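PDB 6EVU: PrgB from Enterococcus faecalis, which promotes aggregation, biofilm formation and conjugation through DNA binding and compaction, this chain being its adhesin domain. Local coordinates for residues A[120-125]-A[189-194]; A[24-29]-A[271-276]; A[278-283]-A[302-307]; A[195-200]-A[215-220]. One frame throughout, in Å; residues are numbered along the deposited sequence.

How the contacts relate
Contacts 1, 2 and 4 use strands 193-197 or 272-276, neighbours in the three-stranded antiparallel sheet of the adhesin domain, and contact 3 packs beside them. Contacts 1 and 2 have centres about 12 Å apart: F193 O of contact 1 is 2.9 Å from A276 N of contact 2, a probable hydrogen bond. Contact 4 continues along strand 193-197, with Y195 O 2.8 Å from G274 N of contact 2, again a probable hydrogen bond. Contacts 3 and 4 have centres about 6 Å apart and share one apolar core, where Y195 meets F282. The centre of contact 1, by contrast, lies about 22 Å from the centre of the chain, compared with about 8 Å for contacts 3 and 4.

Contact 1. Residues A[120-125]-A[189-194]; sequences SYLGRK and KDSPFA
Y121 meets S191 with its hydroxyl and F193 with one ring face, so the tyrosine is held both at its polar end and across its flat side. The phenol OH of Y121 donates to S191 O at 2.6 Å; the angle at the acceptor, C=O...OH, is 135°, and the donor is tilted 19° from the carbonyl plane. The same hydroxyl also lies near D188 N, with which it makes a second hydrogen bond, and this pair of bonds fixes where the ring ends. S191 CB approaches Y121 OH to 3.3 Å as well, so the serine packs its backbone carbonyl and its CB against the tyrosine.

Y121 closes the strand 119-121 and starts a type I' turn that runs to R124, a tight hairpin linking this strand to 124-137. With CG anti to the backbone nitrogen, its ring is carried from the turn toward the loop that leads into strand 193-197.

F193 completes a T-shaped, edge-to-face pair: F193 CE1 lies 3.5 Å from Y121 CD1, over one face of the tyrosine. The ring centroids are 5.2 Å apart and the planes stand at 87°. On the opposite face of the tyrosine sits L122 CG, above the ring centre, so the ring is sandwiched between an aliphatic neighbour of its own hairpin and an aromatic edge from across the contact. L122 reaches the serine too, its CD1 lying 4.3 Å from S191 CB. Beyond the pair, F193 also packs on P187 and L30, and Y121 on V185.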
loop_
_atom_site.group_PDB
_atom_site.type_symbol
_atom_site.label_atom_id
_atom_site.label_comp_id
_atom_site.label_asym_id
_atom_site.label_seq_id
_atom_site.Cartn_x
_atom_site.Cartn_y
_atom_site.Cartn_z
ATOM N N SER A 120 -9.602 -4.254 -17.319
ATOM C CA SER A 120 -9.893 -5.472 -18.072
ATOM C C SER A 120 -9.158 -6.664 -17.497
ATOM O O SER A 120 -8.164 -6.533 -16.787
ATOM C CB SER A 120 -9.528 -5.366 -19.552
ATOM O OG SER A 120 -8.169 -4.981 -19.750
ATOM N N TYR A 121 -9.641 -7.835 -17.879
ATOM C CA TYR A 121 -8.942 -9.073 -17.540
ATOM C C TYR A 121 -9.216 -10.003 -18.696
ATOM O O TYR A 121 -10.373 -10.376 -18.913
ATOM C CB TYR A 121 -9.408 -9.684 -16.234
ATOM C CG TYR A 121 -8.876 -11.081 -16.037
ATOM C CD1 TYR A 121 -7.528 -11.296 -15.756
ATOM C CD2 TYR A 121 -9.712 -12.186 -16.147
ATOM C CE1 TYR A 121 -7.033 -12.589 -15.539
ATOM C CE2 TYR A 121 -9.222 -13.488 -15.977
ATOM C CZ TYR A 121 -7.883 -13.676 -15.702
ATOM O OH TYR A 121 -7.393 -14.934 -15.520
ATOM N N LEU A 122 -8.163 -10.335 -19.437
ATOM C CA LEU A 122 -8.281 -11.117 -20.647
ATOM C C LEU A 122 -9.402 -10.578 -21.544
ATOM O O LEU A 122 -10.276 -11.315 -21.997
ATOM C CB LEU A 122 -8.515 -12.592 -20.321
ATOM C CG LEU A 122 -7.575 -13.346 -19.380
ATOM C CD1 LEU A 122 -8.129 -14.710 -19.019
ATOM C CD2 LEU A 122 -6.247 -13.505 -20.050
ATOM N N GLY A 123 -9.407 -9.266 -21.763
ATOM C CA GLY A 123 -10.426 -8.666 -22.607
ATOM C C GLY A 123 -11.828 -8.526 -22.020
ATOM O O GLY A 123 -12.703 -7.981 -22.708
ATOM N N ARG A 124 -12.091 -9.010 -20.794
ATOM C CA ARG A 124 -13.363 -8.742 -20.112
ATOM C C ARG A 124 -13.263 -7.392 -19.430
ATOM O O ARG A 124 -12.316 -7.161 -18.677
ATOM C CB ARG A 124 -13.687 -9.815 -19.073
ATOM C CG ARG A 124 -13.763 -11.176 -19.714
ATOM C CD ARG A 124 -13.487 -12.265 -18.683
ATOM N NE ARG A 124 -14.434 -12.229 -17.574
ATOM C CZ ARG A 124 -14.387 -13.077 -16.552
ATOM N NH1 ARG A 124 -13.440 -14.006 -16.532
ATOM N NH2 ARG A 124 -15.264 -12.993 -15.548
ATOM N N LYS A 125 -14.193 -6.483 -19.744
ATOM C CA LYS A 125 -14.131 -5.131 -19.211
ATOM C C LYS A 125 -14.532 -5.094 -17.752
ATOM O O LYS A 125 -15.569 -5.640 -17.374
ATOM C CB LYS A 125 -15.054 -4.228 -20.038
ATOM C CG LYS A 125 -15.071 -2.774 -19.518
ATOM C CD LYS A 125 -15.362 -1.843 -20.723
ATOM C CE LYS A 125 -16.047 -0.544 -20.311
ATOM N NZ LYS A 125 -15.991 0.520 -21.359
ATOM N N LYS A 189 -7.719 -20.400 -14.202
ATOM C CA LYS A 189 -6.731 -21.282 -13.581
ATOM C C LYS A 189 -5.296 -20.924 -13.959
ATOM O O LYS A 189 -4.431 -20.781 -13.083
ATOM C CB LYS A 189 -7.027 -22.730 -13.963
ATOM C CG LYS A 189 -5.882 -23.681 -13.673
ATOM C CD LYS A 189 -6.324 -25.138 -13.795
ATOM C CE LYS A 189 -5.120 -26.055 -13.965
ATOM N NZ LYS A 189 -4.082 -25.820 -12.913
ATOM N N ASP A 190 -5.019 -20.760 -15.247
ATOM C CA ASP A 190 -3.638 -20.575 -15.667
ATOM C C ASP A 190 -3.307 -19.123 -15.980
ATOM O O ASP A 190 -2.278 -18.841 -16.586
ATOM C CB ASP A 190 -3.311 -21.502 -16.846
ATOM C CG ASP A 190 -3.182 -22.976 -16.406
ATOM O OD1 ASP A 190 -2.423 -23.243 -15.441
ATOM O OD2 ASP A 190 -3.848 -23.861 -16.999
ATOM N N SER A 191 -4.100 -18.178 -15.480
ATOM C CA SER A 191 -3.879 -16.763 -15.770
ATOM C C SER A 191 -4.131 -15.965 -14.501
ATOM O O SER A 191 -5.072 -15.163 -14.418
ATOM C CB SER A 191 -4.769 -16.310 -16.927
ATOM O OG SER A 191 -4.464 -17.078 -18.108
ATOM N N PRO A 192 -3.284 -16.160 -13.479
ATOM C CA PRO A 192 -3.456 -15.441 -12.217
ATOM C C PRO A 192 -3.383 -13.933 -12.392
ATOM O O PRO A 192 -2.826 -13.413 -13.360
ATOM C CB PRO A 192 -2.287 -15.948 -11.361
ATOM C CG PRO A 192 -1.247 -16.421 -12.348
ATOM C CD PRO A 192 -2.051 -16.974 -13.500
ATOM N N PHE A 193 -4.007 -13.240 -11.447
ATOM C CA PHE A 193 -3.838 -11.795 -11.317
ATOM C C PHE A 193 -2.424 -11.499 -10.863
ATOM O O PHE A 193 -1.877 -12.195 -9.994
ATOM C CB PHE A 193 -4.771 -11.227 -10.248
ATOM C CG PHE A 193 -6.205 -11.185 -10.622
ATOM C CD1 PHE A 193 -6.630 -11.297 -11.943
ATOM C CD2 PHE A 193 -7.160 -11.033 -9.632
ATOM C CE1 PHE A 193 -8.009 -11.211 -12.246
ATOM C CE2 PHE A 193 -8.511 -10.942 -9.949
ATOM C CZ PHE A 193 -8.941 -11.046 -11.203
ATOM N N ALA A 194 -1.843 -10.447 -11.414
ATOM C CA ALA A 194 -0.563 -9.954 -10.934
ATOM C C ALA A 194 -0.699 -8.476 -10.585
ATOM O O ALA A 194 -1.234 -7.676 -11.371
ATOM C CB ALA A 194 0.552 -10.189 -11.968
#

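Contact 2. Residues A[24-29]-A[271-276]; sequences EAISKN and SGVGLA
I26 extends two branches toward strand 272-276, one to V273 and one to L275, both of which point back at it. Both meetings are purely apolar. I26 CD1, at the end of the longer branch, comes to 4.3 Å from V273 CG2, while the shorter branch, I26 CG2, lies 4.4 Å from L275 CD2. These are ordinary van der Waals distances between methyl groups, and neither pair is pressed tightly together. V273 has CG1 anti to its backbone nitrogen (chi1 180°), which places CG2 on the side where the I26 methyl arrives. The isoleucine thus straddles two residues, V273 and L275, whose side chains lie on the same face of the strand, with G274 between them.

Other apolar groups widen the patch. I26 also rests on A194, L308 and V313, V273 touches V313 as well, and L275 packs on A194 and on the side chain of K224.

The backbone bonds involve neighbouring strands instead: E24 pairs with V313 and I26 with Q311, while G272 pairs with L197 and V273 with K224. Strand 24-25 therefore belongs with 312-313 in a small two-stranded antiparallel sheet. The contact is packing of a loop residue that directly follows strand 24-25 onto the middle strand of a three-stranded antiparallel sheet, bringing a segment near the start of the chain against a strand late in it.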
loop_
_atom_site.group_PDB
_atom_site.type_symbol
_atom_site.label_atom_id
_atom_site.label_comp_id
_atom_site.label_asym_id
_atom_site.label_seq_id
_atom_site.Cartn_x
_atom_site.Cartn_y
_atom_site.Cartn_z
ATOM N N GLU A 24 10.352 -17.098 -14.210
ATOM C CA GLU A 24 9.157 -17.364 -14.991
ATOM C C GLU A 24 8.529 -16.029 -15.334
ATOM O O GLU A 24 8.433 -15.146 -14.486
ATOM C CB GLU A 24 8.159 -18.248 -14.231
ATOM C CG GLU A 24 8.001 -17.874 -12.775
ATOM C CD GLU A 24 6.921 -18.695 -12.075
ATOM O OE1 GLU A 24 6.644 -19.823 -12.549
ATOM O OE2 GLU A 24 6.351 -18.211 -11.061
ATOM N N ALA A 25 8.117 -15.888 -16.584
ATOM C CA ALA A 25 7.478 -14.666 -17.022
ATOM C C ALA A 25 6.190 -14.424 -16.236
ATOM O O ALA A 25 5.495 -15.347 -15.797
ATOM C CB ALA A 25 7.202 -14.730 -18.527
ATOM N N ILE A 26 5.913 -13.164 -15.968
ATOM C CA ILE A 26 4.649 -12.798 -15.339
ATOM C C ILE A 26 3.681 -12.427 -16.445
ATOM O O ILE A 26 3.935 -11.482 -17.197
ATOM C CB ILE A 26 4.834 -11.628 -14.380
ATOM C CG1 ILE A 26 5.992 -11.899 -13.435
ATOM C CG2 ILE A 26 3.541 -11.409 -13.626
ATOM C CD1 ILE A 26 6.734 -10.635 -13.073
ATOM N N SER A 27 2.586 -13.156 -16.560
ATOM C CA SER A 27 1.552 -12.739 -17.502
ATOM C C SER A 27 0.782 -11.532 -16.939
ATOM O O SER A 27 0.362 -11.525 -15.775
ATOM C CB SER A 27 0.603 -13.899 -17.824
ATOM O OG SER A 27 -0.177 -14.291 -16.702
ATOM N N LYS A 28 0.632 -10.491 -17.765
ATOM C CA LYS A 28 -0.136 -9.311 -17.372
ATOM C C LYS A 28 -1.566 -9.403 -17.911
ATOM O O LYS A 28 -2.028 -8.597 -18.710
ATOM C CB LYS A 28 0.570 -8.038 -17.821
ATOM C CG LYS A 28 2.084 -8.180 -18.081
ATOM C CD LYS A 28 2.990 -7.996 -16.844
ATOM C CE LYS A 28 4.447 -7.677 -17.250
ATOM N NZ LYS A 28 5.294 -7.100 -16.152
ATOM N N ASN A 29 -2.292 -10.388 -17.394
ATOM C CA ASN A 29 -3.672 -10.606 -17.820
ATOM C C ASN A 29 -4.607 -9.539 -17.262
ATOM O O ASN A 29 -5.531 -9.078 -17.949
ATOM C CB ASN A 29 -4.122 -11.988 -17.350
ATOM C CG ASN A 29 -3.018 -13.025 -17.459
ATOM O OD1 ASN A 29 -2.445 -13.481 -16.451
ATOM N ND2 ASN A 29 -2.706 -13.396 -18.696
ATOM N N SER A 271 10.485 -3.003 -4.723
ATOM C CA SER A 271 9.263 -3.627 -5.216
ATOM C C SER A 271 9.270 -5.139 -5.053
ATOM O O SER A 271 10.312 -5.794 -4.848
ATOM C CB SER A 271 9.009 -3.280 -6.677
ATOM O OG SER A 271 9.075 -1.883 -6.849
ATOM N N GLY A 272 8.062 -5.678 -5.153
ATOM C CA GLY A 272 7.825 -7.096 -5.317
ATOM C C GLY A 272 6.631 -7.251 -6.233
ATOM O O GLY A 272 6.067 -6.261 -6.709
ATOM N N VAL A 273 6.220 -8.494 -6.429
ATOM C CA VAL A 273 5.041 -8.802 -7.225
ATOM C C VAL A 273 4.072 -9.622 -6.382
ATOM O O VAL A 273 4.493 -10.553 -5.683
ATOM C CB VAL A 273 5.422 -9.552 -8.508
ATOM C CG1 VAL A 273 4.185 -9.866 -9.304
ATOM C CG2 VAL A 273 6.418 -8.686 -9.297
ATOM N N GLY A 274 2.798 -9.236 -6.405
ATOM C CA GLY A 274 1.725 -10.045 -5.855
ATOM C C GLY A 274 1.054 -10.870 -6.942
ATOM O O GLY A 274 0.786 -10.372 -8.045
ATOM N N LEU A 275 0.838 -12.151 -6.639
ATOM C CA LEU A 275 0.191 -13.098 -7.551
ATOM C C LEU A 275 -1.033 -13.668 -6.852
ATOM O O LEU A 275 -0.951 -14.059 -5.679
ATOM C CB LEU A 275 1.143 -14.240 -8.001
ATOM C CG LEU A 275 2.102 -13.726 -9.086
ATOM C CD1 LEU A 275 3.353 -14.593 -9.271
ATOM C CD2 LEU A 275 1.359 -13.535 -10.384
ATOM N N ALA A 276 -2.178 -13.668 -7.534
ATOM C CA ALA A 276 -3.416 -14.146 -6.920
ATOM C C ALA A 276 -4.126 -15.120 -7.863
ATOM O O ALA A 276 -4.555 -14.731 -8.953
ATOM C CB ALA A 276 -4.352 -12.992 -6.546
#

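Contact 3. Residues A[278-283]-A[302-307]; sequences GRISFS and FAFSTN
The 278-283 and 302-307 backbones stay well apart, with I280 and F304 the nearest pair at 11.1 Å between CA atoms, and the space is spanned by side chains that reach out from both sides. F282 and F302 make the larger meeting. The CE2-CZ end of the F282 ring approaches F302 CZ, both atoms at 3.5 Å, and F302 CZ lies near the plane of F282, at its edge. The rings are inclined at 51° with centroids 5.6 Å apart, an oblique aromatic pair. F282 takes the less common torsion in which CG lies between the backbone nitrogen and the carbonyl carbon (chi1 62°), and this directs the ring off its strand toward F302.

Two residues earlier on the same face of the strand, I280 stretches its longer branch until CD1 is 3.8 Å from F304 CZ, near the ring plane and so at its edge instead of over a face. F304 has CG anti to its backbone nitrogen (chi1 178°), which projects the ring across to the isoleucine. Past F304, the loop turns at S305, whose OG accepts from N307 N at 3.0 Å in an ST turn.

Further aromatic and aliphatic groups surround these pairs: F302 stacks on F284, F282 meets Y195, and F304 rests on Y195 and I175. Strand 280-287 is thereby packed against the end of strand 299-302, part of another antiparallel sheet, and the loop that follows it. All four touching side chains are buried, and with only carbon atoms meeting between them, the join depends on ring-edge and methyl packing and on exclusion of water.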
loop_
_atom_site.group_PDB
_atom_site.type_symbol
_atom_site.label_atom_id
_atom_site.label_comp_id
_atom_site.label_asym_id
_atom_site.label_seq_id
_atom_site.Cartn_x
_atom_site.Cartn_y
_atom_site.Cartn_z
ATOM N N GLY A 278 -7.020 -16.043 -7.201
ATOM C CA GLY A 278 -8.305 -15.838 -6.552
ATOM C C GLY A 278 -8.434 -14.343 -6.292
ATOM O O GLY A 278 -7.681 -13.552 -6.855
ATOM N N ARG A 279 -9.400 -13.962 -5.444
ATOM C CA ARG A 279 -9.567 -12.574 -5.028
ATOM C C ARG A 279 -8.283 -12.024 -4.403
ATOM O O ARG A 279 -7.657 -12.675 -3.548
ATOM C CB ARG A 279 -10.735 -12.498 -4.016
ATOM C CG ARG A 279 -11.186 -11.028 -3.714
ATOM C CD ARG A 279 -12.423 -11.010 -2.788
ATOM N NE ARG A 279 -13.606 -11.614 -3.412
ATOM C CZ ARG A 279 -14.406 -12.501 -2.852
ATOM N NH1 ARG A 279 -14.169 -12.975 -1.619
ATOM N NH2 ARG A 279 -15.449 -12.935 -3.544
ATOM N N ILE A 280 -7.895 -10.829 -4.833
ATOM C CA ILE A 280 -6.726 -10.139 -4.283
ATOM C C ILE A 280 -6.962 -9.755 -2.834
ATOM O O ILE A 280 -7.954 -9.097 -2.503
ATOM C CB ILE A 280 -6.425 -8.874 -5.100
ATOM C CG1 ILE A 280 -5.932 -9.291 -6.496
ATOM C CG2 ILE A 280 -5.399 -7.986 -4.370
ATOM C CD1 ILE A 280 -5.673 -8.072 -7.392
ATOM N N SER A 281 -6.004 -10.062 -1.981
ATOM C CA SER A 281 -6.132 -9.648 -0.571
ATOM C C SER A 281 -4.770 -9.759 0.092
ATOM O O SER A 281 -4.094 -10.771 -0.080
ATOM C CB SER A 281 -7.119 -10.533 0.152
ATOM O OG SER A 281 -7.348 -10.047 1.483
ATOM N N PHE A 282 -4.343 -8.721 0.793
ATOM C CA PHE A 282 -3.009 -8.713 1.395
ATOM C C PHE A 282 -2.996 -7.558 2.385
ATOM O O PHE A 282 -3.956 -6.772 2.450
ATOM C CB PHE A 282 -1.908 -8.549 0.339
ATOM C CG PHE A 282 -2.010 -7.246 -0.412
ATOM C CD1 PHE A 282 -2.878 -7.098 -1.475
ATOM C CD2 PHE A 282 -1.229 -6.147 0.000
ATOM C CE1 PHE A 282 -3.025 -5.877 -2.123
ATOM C CE2 PHE A 282 -1.339 -4.912 -0.640
ATOM C CZ PHE A 282 -2.251 -4.769 -1.701
ATOM N N SER A 283 -1.910 -7.457 3.182
ATOM C CA SER A 283 -1.791 -6.285 4.066
ATOM C C SER A 283 -0.582 -5.417 3.739
ATOM O O SER A 283 0.440 -5.890 3.207
ATOM C CB SER A 283 -1.732 -6.713 5.545
ATOM O OG SER A 283 -2.945 -7.343 5.853
ATOM N N PHE A 302 -0.083 4.289 -0.218
ATOM C CA PHE A 302 -0.129 2.960 -0.829
ATOM C C PHE A 302 -0.906 3.086 -2.134
ATOM O O PHE A 302 -2.117 3.259 -2.123
ATOM C CB PHE A 302 -0.767 1.881 0.050
ATOM C CG PHE A 302 -0.641 0.536 -0.598
ATOM C CD1 PHE A 302 0.595 -0.133 -0.534
ATOM C CD2 PHE A 302 -1.627 0.058 -1.414
ATOM C CE1 PHE A 302 0.784 -1.340 -1.169
ATOM C CE2 PHE A 302 -1.440 -1.182 -2.116
ATOM C CZ PHE A 302 -0.241 -1.858 -1.987
ATOM N N ALA A 303 -0.211 2.936 -3.257
ATOM C CA ALA A 303 -0.838 2.949 -4.571
ATOM C C ALA A 303 -0.997 1.520 -5.073
ATOM O O ALA A 303 -0.072 0.707 -4.930
ATOM C CB ALA A 303 0.027 3.737 -5.553
ATOM N N PHE A 304 -2.141 1.242 -5.683
ATOM C CA PHE A 304 -2.451 -0.063 -6.254
ATOM C C PHE A 304 -2.465 0.012 -7.768
ATOM O O PHE A 304 -3.205 0.811 -8.330
ATOM C CB PHE A 304 -3.811 -0.576 -5.806
ATOM C CG PHE A 304 -4.152 -1.884 -6.413
ATOM C CD1 PHE A 304 -3.628 -3.048 -5.865
ATOM C CD2 PHE A 304 -4.974 -1.968 -7.572
ATOM C CE1 PHE A 304 -3.932 -4.314 -6.448
ATOM C CE2 PHE A 304 -5.306 -3.245 -8.129
ATOM C CZ PHE A 304 -4.772 -4.396 -7.589
ATOM N N SER A 305 -1.672 -0.847 -8.425
ATOM C CA SER A 305 -1.741 -0.937 -9.883
ATOM C C SER A 305 -1.165 -2.270 -10.323
ATOM O O SER A 305 -0.602 -3.023 -9.533
ATOM C CB SER A 305 -0.969 0.201 -10.575
ATOM O OG SER A 305 0.409 -0.104 -10.710
ATOM N N THR A 306 -1.192 -2.492 -11.636
ATOM C CA THR A 306 -0.626 -3.677 -12.259
ATOM C C THR A 306 0.650 -3.349 -13.016
ATOM O O THR A 306 1.093 -4.151 -13.853
ATOM C CB THR A 306 -1.634 -4.335 -13.213
ATOM O OG1 THR A 306 -2.080 -3.363 -14.183
ATOM C CG2 THR A 306 -2.755 -4.946 -12.465
ATOM N N ASN A 307 1.227 -2.183 -12.749
ATOM C CA ASN A 307 2.494 -1.737 -13.337
ATOM C C ASN A 307 3.636 -2.346 -12.539
ATOM O O ASN A 307 4.118 -1.764 -11.556
ATOM C CB ASN A 307 2.552 -0.217 -13.299
ATOM C CG ASN A 307 1.714 0.430 -14.390
ATOM O OD1 ASN A 307 0.833 1.263 -14.106
ATOM N ND2 ASN A 307 2.008 0.084 -15.659
#

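Contact 4. Residues A[195-200]-A[215-220]; sequences YALSSL and SDFGAN
Strand 193-197, an outer strand of the three-stranded sheet, is met here by the loop that joins strand 211-215 to strand 221-225, and F217 is the loop residue that reaches it. The F217 ring presents its edge to both Y195 and L197. L197 CD1 lies 3.4 Å from F217 CZ, close to the ring plane, the two side chains meeting head-on. Next to it, Y195 OH sits 3.4 Å from F217 CE2, also in the plane of the phenylalanine ring. The Y195 ring carbons stay farther off, with Y195 CE2 4.2 Å from F217 CE2, and the tyrosine and the phenylalanine run alongside each other in opposing senses.

F217 has CG anti to its carbonyl carbon (chi1 -79°), which swings the ring out from the loop toward the strand. Its neighbour D216 is fixed apart from this packing: S215 OG donates to D216 OD2 at 2.7 Å, from above the carboxylate plane, and K170 forms a salt bridge with the same oxygen.

The surroundings continue the apolar layer, for F217 and L197 both pack on F223, and L197 also touches F282 and V214. The phenol of Y195 is satisfied by N221, to which its OH hydrogen-bonds, so its contact with F217 is packing of an oxygen against an aromatic edge. That edge carries the ring's partly positive hydrogens, which probably makes it a favourable neighbour for the hydroxyl oxygen.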
loop_
_atom_site.group_PDB
_atom_site.type_symbol
_atom_site.label_atom_id
_atom_site.label_comp_id
_atom_site.label_asym_id
_atom_site.label_seq_id
_atom_site.Cartn_x
_atom_site.Cartn_y
_atom_site.Cartn_z
ATOM N N TYR A 195 -0.164 -8.104 -9.436
ATOM C CA TYR A 195 -0.243 -6.721 -8.998
ATOM C C TYR A 195 1.083 -6.297 -8.400
ATOM O O TYR A 195 1.873 -7.132 -7.952
ATOM C CB TYR A 195 -1.350 -6.494 -7.969
ATOM C CG TYR A 195 -1.434 -7.470 -6.786
ATOM C CD1 TYR A 195 -2.049 -8.717 -6.902
ATOM C CD2 TYR A 195 -0.923 -7.102 -5.556
ATOM C CE1 TYR A 195 -2.126 -9.596 -5.751
ATOM C CE2 TYR A 195 -1.018 -7.914 -4.428
ATOM C CZ TYR A 195 -1.610 -9.149 -4.536
ATOM O OH TYR A 195 -1.707 -9.926 -3.419
ATOM N N ALA A 196 1.342 -4.993 -8.464
ATOM C CA ALA A 196 2.612 -4.452 -8.024
ATOM C C ALA A 196 2.599 -4.200 -6.521
ATOM O O ALA A 196 1.584 -3.806 -5.934
ATOM C CB ALA A 196 2.895 -3.139 -8.738
ATOM N N LEU A 197 3.753 -4.370 -5.894
ATOM C CA LEU A 197 3.945 -3.943 -4.516
ATOM C C LEU A 197 5.180 -3.076 -4.674
ATOM O O LEU A 197 6.292 -3.597 -4.854
ATOM C CB LEU A 197 4.158 -5.113 -3.559
ATOM C CG LEU A 197 2.995 -6.099 -3.712
ATOM C CD1 LEU A 197 3.372 -7.458 -3.231
ATOM C CD2 LEU A 197 1.800 -5.529 -3.005
ATOM N N SER A 198 4.983 -1.766 -4.686
ATOM C CA SER A 198 6.017 -0.826 -5.075
ATOM C C SER A 198 6.316 0.169 -3.971
ATOM O O SER A 198 5.619 0.233 -2.949
ATOM C CB SER A 198 5.622 -0.066 -6.347
ATOM O OG SER A 198 5.618 -0.984 -7.432
ATOM N N SER A 199 7.398 0.910 -4.208
ATOM C CA SER A 199 7.753 2.050 -3.389
ATOM C C SER A 199 7.833 1.651 -1.914
ATOM O O SER A 199 7.272 2.316 -1.013
ATOM C CB SER A 199 6.740 3.171 -3.619
ATOM O OG SER A 199 7.211 4.411 -3.143
ATOM N N LEU A 200 8.440 0.498 -1.618
ATOM C CA LEU A 200 8.499 0.091 -0.205
ATOM C C LEU A 200 9.849 0.555 0.330
ATOM O O LEU A 200 10.831 -0.193 0.365
ATOM C CB LEU A 200 8.272 -1.410 -0.011
ATOM C CG LEU A 200 6.926 -1.913 -0.549
ATOM C CD1 LEU A 200 6.849 -3.436 -0.518
ATOM C CD2 LEU A 200 5.812 -1.281 0.296
ATOM N N SER A 215 2.503 -7.808 3.882
ATOM C CA SER A 215 2.491 -9.041 4.675
ATOM C C SER A 215 1.116 -9.689 4.551
ATOM O O SER A 215 0.197 -9.122 3.942
ATOM C CB SER A 215 2.817 -8.756 6.144
ATOM O OG SER A 215 1.750 -7.988 6.677
ATOM N N ASP A 216 0.967 -10.858 5.202
ATOM C CA ASP A 216 -0.327 -11.512 5.383
ATOM C C ASP A 216 -1.081 -11.633 4.058
ATOM O O ASP A 216 -2.260 -11.295 3.929
ATOM C CB ASP A 216 -1.155 -10.791 6.433
ATOM C CG ASP A 216 -0.399 -10.636 7.725
ATOM O OD1 ASP A 216 -0.091 -11.678 8.321
ATOM O OD2 ASP A 216 -0.064 -9.486 8.092
ATOM N N PHE A 217 -0.386 -12.195 3.078
ATOM C CA PHE A 217 -1.041 -12.412 1.801
ATOM C C PHE A 217 -2.189 -13.389 2.017
ATOM O O PHE A 217 -2.037 -14.382 2.730
ATOM C CB PHE A 217 -0.012 -12.892 0.773
ATOM C CG PHE A 217 0.802 -11.740 0.234
ATOM C CD1 PHE A 217 1.857 -11.209 0.971
ATOM C CD2 PHE A 217 0.376 -11.063 -0.907
ATOM C CE1 PHE A 217 2.535 -10.060 0.521
ATOM C CE2 PHE A 217 1.064 -9.919 -1.401
ATOM C CZ PHE A 217 2.147 -9.427 -0.693
ATOM N N GLY A 218 -3.378 -13.026 1.538
ATOM C CA GLY A 218 -4.566 -13.799 1.816
ATOM C C GLY A 218 -4.580 -15.115 1.060
ATOM O O GLY A 218 -3.637 -15.504 0.345
ATOM N N ALA A 219 -5.678 -15.837 1.258
ATOM C CA ALA A 219 -5.836 -17.133 0.585
ATOM C C ALA A 219 -5.611 -16.943 -0.907
ATOM O O ALA A 219 -5.989 -15.912 -1.442
ATOM C CB ALA A 219 -7.238 -17.696 0.837
ATOM N N ASN A 220 -4.946 -17.909 -1.559
ATOM C CA ASN A 220 -4.720 -17.839 -3.013
ATOM C C ASN A 220 -3.865 -16.647 -3.460
ATOM O O ASN A 220 -3.756 -16.408 -4.678
ATOM C CB ASN A 220 -6.050 -17.790 -3.783
ATOM C CG ASN A 220 -7.088 -18.752 -3.213
ATOM O OD1 ASN A 220 -6.835 -19.933 -3.074
ATOM N ND2 ASN A 220 -8.239 -18.217 -2.828
#